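Local coordinates for uncharacterized conserved protein YndB, AHSA1/START domain (Micromonospora chersina, PDB 6V04) that is of unknown function but, as a START/Bet v1-like protein encoded in the dynemicin biosynthetic locus, probably takes part in the making of that natural product, at residues G116-Q121 with D152-L157; E168-W173 with W202-E207; C225-E230 with A264-A269; R236-S241 with A268-A273. All coordinates share one frame; numbering follows the deposited sequence.

Interaction 1: residues G116-Q121 with D152-L157; sequences GSEVAQ and DGSVVL
With CG swung anti to its own carbonyl carbon (chi1 -78°) and the chain extended beyond it, Gln121 reaches from helix 116-139 toward Asp152, whose carboxylate is turned back toward the helix by a chi1 of 43°. The contact bridges two halves of similar build, each a seven-stranded antiparallel sheet with a long C-terminal helix, the helix-grip plan of START/Bet v1-like proteins. The helix belongs to the first half, and strand 151-157 is the edge strand of the second sheet. The contact illustrates how two acceptors can be joined across a domain junction. Gln121 OE1 and Asp152 OD2 stand 4.1 Å apart, with the amide and carboxylate planes 75° from each other, and both act as acceptors here. A water supplies both, donating to Asp152 OD2 at 2.8 Å and to Gln121 OE1. The other oxygen of the carboxylate is also held, Asp152 OD1 pairing with Arg148 in a salt bridge. Nearer the start of the helix the approach is looser, since Glu118 is poorly ordered and its OE2 stays 4.1 Å from Ser154 OG, without a hydrogen bond. Little surface is buried here, and the bond that spans it runs through water. Besides that water, the Gln121 amide has a weak bond of 3.4 Å from its NE2 to Ser117 O.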
loop_
_atom_site.group_PDB
_atom_site.type_symbol
_atom_site.label_atom_id
_atom_site.label_comp_id
_atom_site.label_asym_id
_atom_site.label_seq_id
_atom_site.Cartn_x
_atom_site.Cartn_y
_atom_site.Cartn_z
ATOM N N GLY A 116 14.704 -4.595 -5.196
ATOM C CA GLY A 116 15.070 -5.404 -4.048
ATOM C C GLY A 116 14.699 -4.741 -2.740
ATOM O O GLY A 116 14.381 -5.421 -1.759
ATOM N N SER A 117 14.694 -3.404 -2.717
ATOM C CA SER A 117 14.344 -2.667 -1.509
ATOM C C SER A 117 12.898 -2.893 -1.087
ATOM O O SER A 117 12.560 -2.634 0.072
ATOM C CB SER A 117 14.587 -1.173 -1.724
ATOM O OG SER A 117 13.759 -0.662 -2.757
ATOM N N GLU A 118 12.038 -3.362 -1.996
ATOM C CA GLU A 118 10.636 -3.610 -1.694
ATOM C C GLU A 118 10.373 -5.009 -1.166
ATOM O O GLU A 118 9.347 -5.227 -0.512
ATOM C CB GLU A 118 9.778 -3.418 -2.949
ATOM C CG GLU A 118 9.081 -2.081 -3.056
ATOM C CD GLU A 118 8.174 -2.010 -4.272
ATOM O OE1 GLU A 118 7.211 -2.803 -4.342
ATOM O OE2 GLU A 118 8.434 -1.175 -5.165
ATOM N N VAL A 119 11.267 -5.960 -1.443
ATOM C CA VAL A 119 10.949 -7.371 -1.231
ATOM C C VAL A 119 10.740 -7.659 0.250
ATOM O O VAL A 119 9.796 -8.357 0.634
ATOM C CB VAL A 119 12.053 -8.262 -1.828
ATOM C CG1 VAL A 119 11.845 -9.714 -1.425
ATOM C CG2 VAL A 119 12.068 -8.127 -3.338
ATOM N N ALA A 120 11.627 -7.143 1.102
ATOM C CA ALA A 120 11.536 -7.448 2.525
ATOM C C ALA A 120 10.233 -6.931 3.119
ATOM O O ALA A 120 9.564 -7.630 3.892
ATOM C CB ALA A 120 12.731 -6.851 3.264
ATOM N N GLN A 121 9.861 -5.696 2.779
ATOM C CA GLN A 121 8.597 -5.149 3.266
ATOM C C GLN A 121 7.416 -6.000 2.815
ATOM O O GLN A 121 6.458 -6.207 3.574
ATOM C CB GLN A 121 8.420 -3.714 2.767
ATOM C CG GLN A 121 9.224 -2.663 3.511
ATOM C CD GLN A 121 9.187 -1.316 2.809
ATOM O OE1 GLN A 121 8.298 -0.499 3.053
ATOM N NE2 GLN A 121 10.151 -1.083 1.924
ATOM N N ASP A 152 2.807 4.233 2.294
ATOM C CA ASP A 152 3.781 4.076 1.221
ATOM C C ASP A 152 3.032 3.841 -0.079
ATOM O O ASP A 152 1.823 3.602 -0.102
ATOM C CB ASP A 152 4.787 2.971 1.522
ATOM C CG ASP A 152 4.158 1.749 2.084
ATOM O OD1 ASP A 152 3.193 1.264 1.469
ATOM O OD2 ASP A 152 4.635 1.276 3.141
ATOM N N GLY A 153 3.754 3.963 -1.173
ATOM C CA GLY A 153 3.167 3.725 -2.470
ATOM C C GLY A 153 4.252 3.872 -3.505
ATOM O O GLY A 153 5.335 4.402 -3.228
ATOM N N SER A 154 3.945 3.410 -4.713
ATOM C CA SER A 154 4.878 3.562 -5.814
ATOM C C SER A 154 4.133 3.607 -7.137
ATOM O O SER A 154 2.988 3.156 -7.256
ATOM C CB SER A 154 5.909 2.430 -5.855
ATOM O OG SER A 154 5.342 1.252 -6.402
ATOM N N VAL A 155 4.820 4.137 -8.144
ATOM C CA VAL A 155 4.327 4.130 -9.513
ATOM C C VAL A 155 5.533 4.026 -10.433
ATOM O O VAL A 155 6.583 4.611 -10.164
ATOM C CB VAL A 155 3.474 5.388 -9.791
ATOM C CG1 VAL A 155 4.312 6.660 -9.653
ATOM C CG2 VAL A 155 2.829 5.305 -11.155
ATOM N N VAL A 156 5.401 3.254 -11.497
ATOM C CA VAL A 156 6.478 3.118 -12.468
ATOM C C VAL A 156 6.280 4.156 -13.551
ATOM O O VAL A 156 5.218 4.220 -14.185
ATOM C CB VAL A 156 6.526 1.703 -13.060
ATOM C CG1 VAL A 156 7.602 1.631 -14.149
ATOM C CG2 VAL A 156 6.816 0.705 -11.958
ATOM N N LEU A 157 7.305 4.957 -13.768
ATOM C CA LEU A 157 7.294 6.013 -14.746
ATOM C C LEU A 157 8.136 5.613 -15.948
ATOM O O LEU A 157 9.085 4.833 -15.816
ATOM C CB LEU A 157 7.852 7.319 -14.163
ATOM C CG LEU A 157 7.180 7.845 -12.891
ATOM C CD1 LEU A 157 7.913 9.076 -12.384
ATOM C CD2 LEU A 157 5.716 8.147 -13.114
HETATM O O HOH W 1 5.536 -1.403 3.188
#

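Interaction 2: residues E168-W173 with W202-E207; sequences ETVVDW and WQLDRE
Arg206 NH2 gives the shortest polar bond of this contact, 2.7 Å to Glu168 OE2, on the syn lone pair of that oxygen and with an N-H...O angle of 162°. Beside it NH1 donates to Glu168 OE1 at 2.9 Å, making an end-on, two-nitrogen salt bridge. Carboxylate and guanidinium lie nearly coplanar, 25° apart, although the two side chains meet at about a right angle: Arg206 runs extended from CG to NE, while Glu168 is bent at chi2 (-91°) to bring its oxygens to the guanidinium edge. Beyond this bridge the contact turns apolar. Val170, in the short, weakly bonded helix around 170-173, sets CG2 obliquely against the Trp202 six-membered ring, 3.9 Å from CZ2 and 4.0 Å from CH2, and CG1 more loosely beside Leu204 CD2 at 4.4 Å. An alanine in place of Val170 would lose both methyls and would probably open a gap beside the Trp202 ring and take from Leu204 CD2 its loose contact with CG1. The indole is fixed at its polar end too, since Trp202 NE1 bonds to Glu167. The segment 168-173 thus packs on strand 196-205 of the second helix-grip sheet, its Trp173 continuing inward to helix 252-277. Both charged partners are exposed at the surface, and Glu207, itself paired with Arg166, adds a second negative group nearby. The bridge is therefore likely to be weakened by solvent, with well-matched geometry offsetting part of that cost, while the valine and its two neighbours supply the water-shedding part of the contact.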
loop_
_atom_site.group_PDB
_atom_site.type_symbol
_atom_site.label_atom_id
_atom_site.label_comp_id
_atom_site.label_asym_id
_atom_site.label_seq_id
_atom_site.Cartn_x
_atom_site.Cartn_y
_atom_site.Cartn_z
ATOM N N GLU A 168 12.761 22.151 -10.352
ATOM C CA GLU A 168 11.851 22.732 -11.324
ATOM C C GLU A 168 10.703 21.806 -11.721
ATOM O O GLU A 168 9.856 22.223 -12.520
ATOM C CB GLU A 168 12.629 23.169 -12.573
ATOM C CG GLU A 168 13.141 22.051 -13.477
ATOM C CD GLU A 168 14.546 21.583 -13.138
ATOM O OE1 GLU A 168 15.040 21.868 -12.023
ATOM O OE2 GLU A 168 15.166 20.933 -14.011
ATOM N N THR A 169 10.634 20.573 -11.195
ATOM C CA THR A 169 9.496 19.693 -11.467
ATOM C C THR A 169 8.683 19.288 -10.243
ATOM O O THR A 169 7.575 18.770 -10.416
ATOM C CB THR A 169 9.941 18.397 -12.174
ATOM O OG1 THR A 169 10.865 17.679 -11.345
ATOM C CG2 THR A 169 10.590 18.703 -13.517
ATOM N N VAL A 170 9.185 19.477 -9.016
ATOM C CA VAL A 170 8.445 18.960 -7.865
ATOM C C VAL A 170 7.067 19.601 -7.750
ATOM O O VAL A 170 6.109 18.935 -7.341
ATOM C CB VAL A 170 9.256 19.132 -6.563
ATOM C CG1 VAL A 170 10.384 18.105 -6.504
ATOM C CG2 VAL A 170 9.779 20.558 -6.417
ATOM N N VAL A 171 6.927 20.879 -8.120
ATOM C CA VAL A 171 5.613 21.514 -8.000
ATOM C C VAL A 171 4.647 20.979 -9.053
ATOM O O VAL A 171 3.428 21.147 -8.919
ATOM C CB VAL A 171 5.734 23.044 -8.090
ATOM C CG1 VAL A 171 4.358 23.687 -7.992
ATOM C CG2 VAL A 171 6.646 23.575 -6.982
ATOM N N ASP A 172 5.165 20.316 -10.091
ATOM C CA ASP A 172 4.308 19.709 -11.104
ATOM C C ASP A 172 3.416 18.615 -10.529
ATOM O O ASP A 172 2.331 18.362 -11.065
ATOM C CB ASP A 172 5.151 19.099 -12.232
ATOM C CG ASP A 172 5.902 20.139 -13.072
ATOM O OD1 ASP A 172 5.570 21.343 -13.025
ATOM O OD2 ASP A 172 6.830 19.738 -13.818
ATOM N N TRP A 173 3.855 17.926 -9.475
ATOM C CA TRP A 173 3.118 16.761 -8.993
ATOM C C TRP A 173 2.909 16.709 -7.480
ATOM O O TRP A 173 2.017 15.972 -7.028
ATOM C CB TRP A 173 3.812 15.466 -9.461
ATOM C CG TRP A 173 5.134 15.186 -8.817
ATOM C CD1 TRP A 173 6.343 15.763 -9.118
ATOM C CD2 TRP A 173 5.383 14.264 -7.759
ATOM N NE1 TRP A 173 7.322 15.256 -8.303
ATOM C CE2 TRP A 173 6.760 14.337 -7.456
ATOM C CE3 TRP A 173 4.573 13.378 -7.028
ATOM C CZ2 TRP A 173 7.343 13.557 -6.461
ATOM C CZ3 TRP A 173 5.155 12.608 -6.051
ATOM C CH2 TRP A 173 6.530 12.701 -5.775
ATOM N N TRP A 202 13.294 20.612 4.024
ATOM C CA TRP A 202 13.331 20.184 2.626
ATOM C C TRP A 202 14.766 19.900 2.193
ATOM O O TRP A 202 15.633 20.772 2.310
ATOM C CB TRP A 202 12.725 21.280 1.753
ATOM C CG TRP A 202 12.746 21.047 0.263
ATOM C CD1 TRP A 202 13.736 21.400 -0.609
ATOM C CD2 TRP A 202 11.714 20.443 -0.524
ATOM N NE1 TRP A 202 13.388 21.036 -1.893
ATOM C CE2 TRP A 202 12.152 20.448 -1.866
ATOM C CE3 TRP A 202 10.469 19.888 -0.226
ATOM C CZ2 TRP A 202 11.377 19.945 -2.898
ATOM C CZ3 TRP A 202 9.705 19.381 -1.252
ATOM C CH2 TRP A 202 10.158 19.408 -2.570
ATOM N N GLN A 203 15.016 18.683 1.700
ATOM C CA GLN A 203 16.333 18.289 1.198
ATOM C C GLN A 203 16.136 17.498 -0.088
ATOM O O GLN A 203 15.666 16.360 -0.053
ATOM C CB GLN A 203 17.105 17.458 2.226
ATOM C CG GLN A 203 17.420 18.186 3.530
ATOM C CD GLN A 203 18.334 19.383 3.349
ATOM O OE1 GLN A 203 19.110 19.454 2.396
ATOM N NE2 GLN A 203 18.243 20.337 4.273
ATOM N N LEU A 204 16.516 18.084 -1.215
ATOM C CA LEU A 204 16.359 17.431 -2.509
ATOM C C LEU A 204 17.733 17.084 -3.063
ATOM O O LEU A 204 18.575 17.970 -3.238
ATOM C CB LEU A 204 15.592 18.327 -3.480
ATOM C CG LEU A 204 15.461 17.809 -4.915
ATOM C CD1 LEU A 204 14.770 16.457 -4.944
ATOM C CD2 LEU A 204 14.699 18.809 -5.769
ATOM N N ASP A 205 17.954 15.791 -3.313
ATOM C CA ASP A 205 19.123 15.288 -4.037
ATOM C C ASP A 205 18.633 15.023 -5.458
ATOM O O ASP A 205 17.912 14.052 -5.700
ATOM C CB ASP A 205 19.664 14.033 -3.359
ATOM C CG ASP A 205 20.984 13.559 -3.943
ATOM O OD1 ASP A 205 21.593 14.268 -4.777
ATOM O OD2 ASP A 205 21.418 12.456 -3.548
ATOM N N ARG A 206 18.988 15.922 -6.379
ATOM C CA ARG A 206 18.387 15.948 -7.710
ATOM C C ARG A 206 18.399 14.570 -8.373
ATOM O O ARG A 206 19.443 13.922 -8.468
ATOM C CB ARG A 206 19.127 16.965 -8.578
ATOM C CG ARG A 206 18.558 17.143 -9.977
ATOM C CD ARG A 206 19.266 18.212 -10.733
ATOM N NE ARG A 206 18.735 18.382 -12.082
ATOM C CZ ARG A 206 17.813 19.281 -12.418
ATOM N NH1 ARG A 206 17.323 20.115 -11.508
ATOM N NH2 ARG A 206 17.392 19.359 -13.669
ATOM N N GLU A 207 17.210 14.128 -8.811
ATOM C CA GLU A 207 16.983 12.860 -9.528
ATOM C C GLU A 207 17.424 11.630 -8.732
ATOM O O GLU A 207 17.716 10.575 -9.313
ATOM C CB GLU A 207 17.642 12.876 -10.913
ATOM C CG GLU A 207 16.978 13.893 -11.843
ATOM C CD GLU A 207 17.461 13.845 -13.275
ATOM O OE1 GLU A 207 18.246 12.932 -13.644
ATOM O OE2 GLU A 207 17.070 14.756 -14.042
#

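Interaction 3: residues C225-E230 with A264-A269; sequences CQVRTE and ATWTAA
Cys225 brings its sulfur unusually near the Trp266 indole, SG lying 3.3 Å from CZ2 and 3.6 Å from CH2. The residue was modelled in two conformers and this closeness belongs to one of them, so the exact value is doubtful. In the same conformer SG is 4.3 Å from the centroid of the six-membered ring and 57° off its normal, a sulfur-aromatic contact with an inclined approach that is neither over the face nor at the edge. A chi1 of -179° carries SG there, anti to the backbone nitrogen of Cys225 and out toward the helix. This buried pair shows how, in a helix-grip half of the Bet v1 kind, the long C-terminal helix 252-277 fills the grip of its antiparallel sheet with a large side chain. Two residues along strand 223-230, on the same side of the sheet, the equally buried Val227 adds a methyl, CG2 resting 4.1 Å from Trp266 CH2. The indole is also held through its pyrrole nitrogen: Trp266 NE1 hydrogen-bonds to His242 ND1 on the adjacent strand, and the two rings meet nearly perpendicular.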
loop_
_atom_site.group_PDB
_atom_site.type_symbol
_atom_site.label_atom_id
_atom_site.label_comp_id
_atom_site.label_asym_id
_atom_site.label_seq_id
_atom_site.Cartn_x
_atom_site.Cartn_y
_atom_site.Cartn_z
ATOM N N CYS A 225 8.880 12.299 5.595
ATOM C CA CYS A 225 8.566 11.858 4.246
ATOM C C CYS A 225 9.847 11.630 3.466
ATOM O O CYS A 225 10.750 12.474 3.477
ATOM C CB CYS A 225 7.699 12.879 3.529
ATOM S SG CYS A 225 7.287 12.351 1.884
ATOM N N GLN A 226 9.893 10.500 2.769
ATOM C CA GLN A 226 11.010 10.132 1.913
ATOM C C GLN A 226 10.446 9.750 0.557
ATOM O O GLN A 226 9.572 8.883 0.474
ATOM C CB GLN A 226 11.801 8.971 2.516
ATOM C CG GLN A 226 12.409 9.266 3.869
ATOM C CD GLN A 226 12.012 8.252 4.923
ATOM O OE1 GLN A 226 11.862 7.065 4.636
ATOM N NE2 GLN A 226 11.827 8.720 6.154
ATOM N N VAL A 227 10.938 10.392 -0.493
ATOM C CA VAL A 227 10.571 10.105 -1.875
ATOM C C VAL A 227 11.850 9.722 -2.613
ATOM O O VAL A 227 12.883 10.380 -2.454
ATOM C CB VAL A 227 9.908 11.326 -2.538
ATOM C CG1 VAL A 227 9.508 11.017 -3.979
ATOM C CG2 VAL A 227 8.703 11.777 -1.740
ATOM N N ARG A 228 11.791 8.659 -3.402
ATOM C CA ARG A 228 12.972 8.190 -4.105
ATOM C C ARG A 228 12.579 7.712 -5.488
ATOM O O ARG A 228 11.437 7.319 -5.724
ATOM C CB ARG A 228 13.664 7.060 -3.333
ATOM C CG ARG A 228 13.791 7.333 -1.846
ATOM C CD ARG A 228 14.956 6.599 -1.204
ATOM N NE ARG A 228 14.811 6.541 0.250
ATOM C CZ ARG A 228 14.884 7.595 1.060
ATOM N NH1 ARG A 228 15.094 8.813 0.572
ATOM N NH2 ARG A 228 14.735 7.434 2.368
ATOM N N THR A 229 13.540 7.742 -6.403
ATOM C CA THR A 229 13.377 7.114 -7.703
ATOM C C THR A 229 14.469 6.071 -7.886
ATOM O O THR A 229 15.622 6.283 -7.506
ATOM C CB THR A 229 13.414 8.148 -8.835
ATOM O OG1 THR A 229 14.564 8.989 -8.686
ATOM C CG2 THR A 229 12.164 8.981 -8.830
ATOM N N GLU A 230 14.083 4.920 -8.425
ATOM C CA GLU A 230 15.013 3.836 -8.704
ATOM C C GLU A 230 14.925 3.512 -10.188
ATOM O O GLU A 230 13.827 3.187 -10.676
ATOM C CB GLU A 230 14.696 2.594 -7.867
ATOM C CG GLU A 230 15.599 1.425 -8.205
ATOM C CD GLU A 230 15.607 0.332 -7.152
ATOM O OE1 GLU A 230 15.335 0.631 -5.971
ATOM O OE2 GLU A 230 15.890 -0.831 -7.510
ATOM N N ALA A 264 -4.672 9.338 0.756
ATOM C CA ALA A 264 -5.389 9.728 -0.450
ATOM C C ALA A 264 -4.633 10.818 -1.192
ATOM O O ALA A 264 -4.636 10.858 -2.431
ATOM C CB ALA A 264 -6.789 10.201 -0.075
ATOM N N THR A 265 -3.988 11.718 -0.448
ATOM C CA THR A 265 -3.206 12.779 -1.074
ATOM C C THR A 265 -2.026 12.197 -1.835
ATOM O O THR A 265 -1.750 12.595 -2.974
ATOM C CB THR A 265 -2.737 13.769 -0.015
ATOM O OG1 THR A 265 -3.884 14.422 0.535
ATOM C CG2 THR A 265 -1.832 14.834 -0.593
ATOM N N TRP A 266 -1.311 11.249 -1.223
ATOM C CA TRP A 266 -0.174 10.642 -1.905
ATOM C C TRP A 266 -0.623 9.819 -3.103
ATOM O O TRP A 266 0.063 9.805 -4.132
ATOM C CB TRP A 266 0.640 9.791 -0.934
ATOM C CG TRP A 266 1.549 10.628 -0.094
ATOM C CD1 TRP A 266 1.451 10.870 1.253
ATOM C CD2 TRP A 266 2.690 11.378 -0.550
ATOM N NE1 TRP A 266 2.463 11.700 1.652
ATOM C CE2 TRP A 266 3.233 12.032 0.566
ATOM C CE3 TRP A 266 3.300 11.549 -1.799
ATOM C CZ2 TRP A 266 4.350 12.849 0.481
ATOM C CZ3 TRP A 266 4.423 12.350 -1.883
ATOM C CH2 TRP A 266 4.947 12.982 -0.755
ATOM N N THR A 267 -1.775 9.152 -3.007
ATOM C CA THR A 267 -2.313 8.434 -4.159
ATOM C C THR A 267 -2.526 9.388 -5.329
ATOM O O THR A 267 -2.143 9.089 -6.466
ATOM C CB THR A 267 -3.614 7.734 -3.773
ATOM O OG1 THR A 267 -3.359 6.791 -2.719
ATOM C CG2 THR A 267 -4.221 7.012 -4.950
ATOM N N ALA A 268 -3.096 10.560 -5.059
ATOM C CA ALA A 268 -3.313 11.555 -6.105
ATOM C C ALA A 268 -1.992 12.078 -6.657
ATOM O O ALA A 268 -1.869 12.336 -7.863
ATOM C CB ALA A 268 -4.144 12.697 -5.545
ATOM N N ALA A 269 -1.001 12.263 -5.791
ATOM C CA ALA A 269 0.289 12.777 -6.238
ATOM C C ALA A 269 0.988 11.785 -7.153
ATOM O O ALA A 269 1.543 12.176 -8.184
ATOM C CB ALA A 269 1.169 13.105 -5.039
#

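Interaction 4: residues R236-S241 with A268-A273; sequences RTLSVS and AALSLA
Leu270 is the first residue of 268-273 to meet the strand, and it does so with both methyls. CD1 faces Val240 CG1 at 4.2 Å, while CD2 lies 4.1 Å from Leu238 CD2 and equally near Leu238 CG. The start of the side chain does not aim at the strand; a chi1 of -67°, with CG opposite the carbonyl carbon, brings its branched end over. The next touch comes at Ala273, almost one helical turn beyond Leu270, whose CB sits 3.6 Å from Leu238 CD2. That one leucine methyl therefore touches both Leu270 and Ala273, and the small side chain of the alanine lets it approach the helix closely. The pair is a compact example of alternation: Leu238 and Val240, two apart on the strand, point inward, while Ser239 between them points away. Segments 236-241 and 268-273 run close to antiparallel, at 162°, their axes approaching to 10.1 Å. Strand 236-243 lies between strands 151-157 and 223-230 in the sheet, and Val155 and Val227 extend the apolar floor to either side. Helix 252-277 lies along that floor, and Trp173 of the short helix 170-173 packs on Leu238, Ala269 and Ala273.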
loop_
_atom_site.group_PDB
_atom_site.type_symbol
_atom_site.label_atom_id
_atom_site.label_comp_id
_atom_site.label_asym_id
_atom_site.label_seq_id
_atom_site.Cartn_x
_atom_site.Cartn_y
_atom_site.Cartn_z
ATOM N N ARG A 236 11.253 4.003 -14.400
ATOM C CA ARG A 236 11.744 4.541 -13.139
ATOM C C ARG A 236 10.658 4.369 -12.095
ATOM O O ARG A 236 9.527 4.814 -12.301
ATOM C CB ARG A 236 12.106 6.025 -13.249
ATOM C CG ARG A 236 13.470 6.281 -13.856
ATOM C CD ARG A 236 13.883 7.732 -13.677
ATOM N NE ARG A 236 13.420 8.571 -14.775
ATOM C CZ ARG A 236 14.040 8.671 -15.946
ATOM N NH1 ARG A 236 15.145 7.973 -16.180
ATOM N NH2 ARG A 236 13.550 9.462 -16.888
ATOM N N THR A 237 10.988 3.727 -10.981
ATOM C CA THR A 237 10.004 3.547 -9.922
ATOM C C THR A 237 10.084 4.733 -8.975
ATOM O O THR A 237 11.114 4.960 -8.333
ATOM C CB THR A 237 10.218 2.242 -9.162
ATOM O OG1 THR A 237 10.089 1.143 -10.065
ATOM C CG2 THR A 237 9.187 2.100 -8.051
ATOM N N LEU A 238 8.999 5.502 -8.910
ATOM C CA LEU A 238 8.853 6.599 -7.970
ATOM C C LEU A 238 8.133 6.068 -6.744
ATOM O O LEU A 238 7.013 5.566 -6.857
ATOM C CB LEU A 238 8.058 7.718 -8.624
ATOM C CG LEU A 238 7.623 8.839 -7.693
ATOM C CD1 LEU A 238 8.828 9.575 -7.151
ATOM C CD2 LEU A 238 6.687 9.796 -8.427
ATOM N N SER A 239 8.779 6.147 -5.587
ATOM C CA SER A 239 8.219 5.616 -4.354
ATOM C C SER A 239 8.169 6.699 -3.285
ATOM O O SER A 239 9.011 7.607 -3.240
ATOM C CB SER A 239 9.023 4.419 -3.838
ATOM O OG SER A 239 10.325 4.796 -3.423
ATOM N N VAL A 240 7.171 6.593 -2.419
ATOM C CA VAL A 240 7.011 7.497 -1.293
ATOM C C VAL A 240 6.843 6.677 -0.030
ATOM O O VAL A 240 6.247 5.595 -0.048
ATOM C CB VAL A 240 5.823 8.464 -1.467
ATOM C CG1 VAL A 240 4.520 7.708 -1.646
ATOM C CG2 VAL A 240 5.740 9.399 -0.251
ATOM N N SER A 241 7.405 7.185 1.065
ATOM C CA SER A 241 7.151 6.688 2.410
ATOM C C SER A 241 6.861 7.891 3.289
ATOM O O SER A 241 7.633 8.857 3.281
ATOM C CB SER A 241 8.356 5.929 2.953
ATOM O OG SER A 241 8.163 5.541 4.306
ATOM N N ALA A 268 -3.096 10.560 -5.059
ATOM C CA ALA A 268 -3.313 11.555 -6.105
ATOM C C ALA A 268 -1.992 12.078 -6.657
ATOM O O ALA A 268 -1.869 12.336 -7.863
ATOM C CB ALA A 268 -4.144 12.697 -5.545
ATOM N N ALA A 269 -1.001 12.263 -5.791
ATOM C CA ALA A 269 0.289 12.777 -6.238
ATOM C C ALA A 269 0.988 11.785 -7.153
ATOM O O ALA A 269 1.543 12.176 -8.184
ATOM C CB ALA A 269 1.169 13.105 -5.039
ATOM N N LEU A 270 0.991 10.501 -6.783
ATOM C CA LEU A 270 1.603 9.489 -7.641
ATOM C C LEU A 270 0.913 9.450 -8.994
ATOM O O LEU A 270 1.570 9.308 -10.032
ATOM C CB LEU A 270 1.544 8.126 -6.952
ATOM C CG LEU A 270 2.410 7.992 -5.695
ATOM C CD1 LEU A 270 2.108 6.704 -4.980
ATOM C CD2 LEU A 270 3.913 8.096 -6.000
ATOM N N SER A 271 -0.419 9.554 -9.009
ATOM C CA SER A 271 -1.136 9.576 -10.280
ATOM C C SER A 271 -0.727 10.778 -11.112
ATOM O O SER A 271 -0.524 10.667 -12.328
ATOM C CB SER A 271 -2.644 9.594 -10.039
ATOM O OG SER A 271 -3.075 8.393 -9.435
ATOM N N LEU A 272 -0.599 11.938 -10.472
ATOM C CA LEU A 272 -0.233 13.143 -11.203
ATOM C C LEU A 272 1.179 13.034 -11.757
ATOM O O LEU A 272 1.444 13.453 -12.890
ATOM C CB LEU A 272 -0.383 14.351 -10.281
ATOM C CG LEU A 272 -0.111 15.728 -10.867
ATOM C CD1 LEU A 272 -0.932 15.957 -12.133
ATOM C CD2 LEU A 272 -0.432 16.768 -9.813
ATOM N N ALA A 273 2.100 12.460 -10.983
ATOM C CA ALA A 273 3.444 12.235 -11.506
ATOM C C ALA A 273 3.402 11.371 -12.759
ATOM O O ALA A 273 4.136 11.631 -13.722
ATOM C CB ALA A 273 4.336 11.591 -10.447
#

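How the interactions relate
Interactions 3 and 4 form the core and hold the same helix, 252-277, against adjacent strands of the second sheet; they share Ala268 and Ala269, and their centres are only 4 Å apart. Both rely on buried side chains with no hydrogen bond across the segments. Interactions 1 and 2 are surface contacts, where charge and water enter: one joins the two halves of the protein through a solvent molecule, the other pairs an acid with a base beside an apolar patch. Backbone hydrogen bonds tie interaction 1 to interaction 4 through strands 151-157 and 236-243, while Trp173 connects interaction 2 to both core contacts. Chemistry thus follows burial: salt bridge and water where residues are exposed, apolar and sulfur-aromatic packing where the helix covers the sheet.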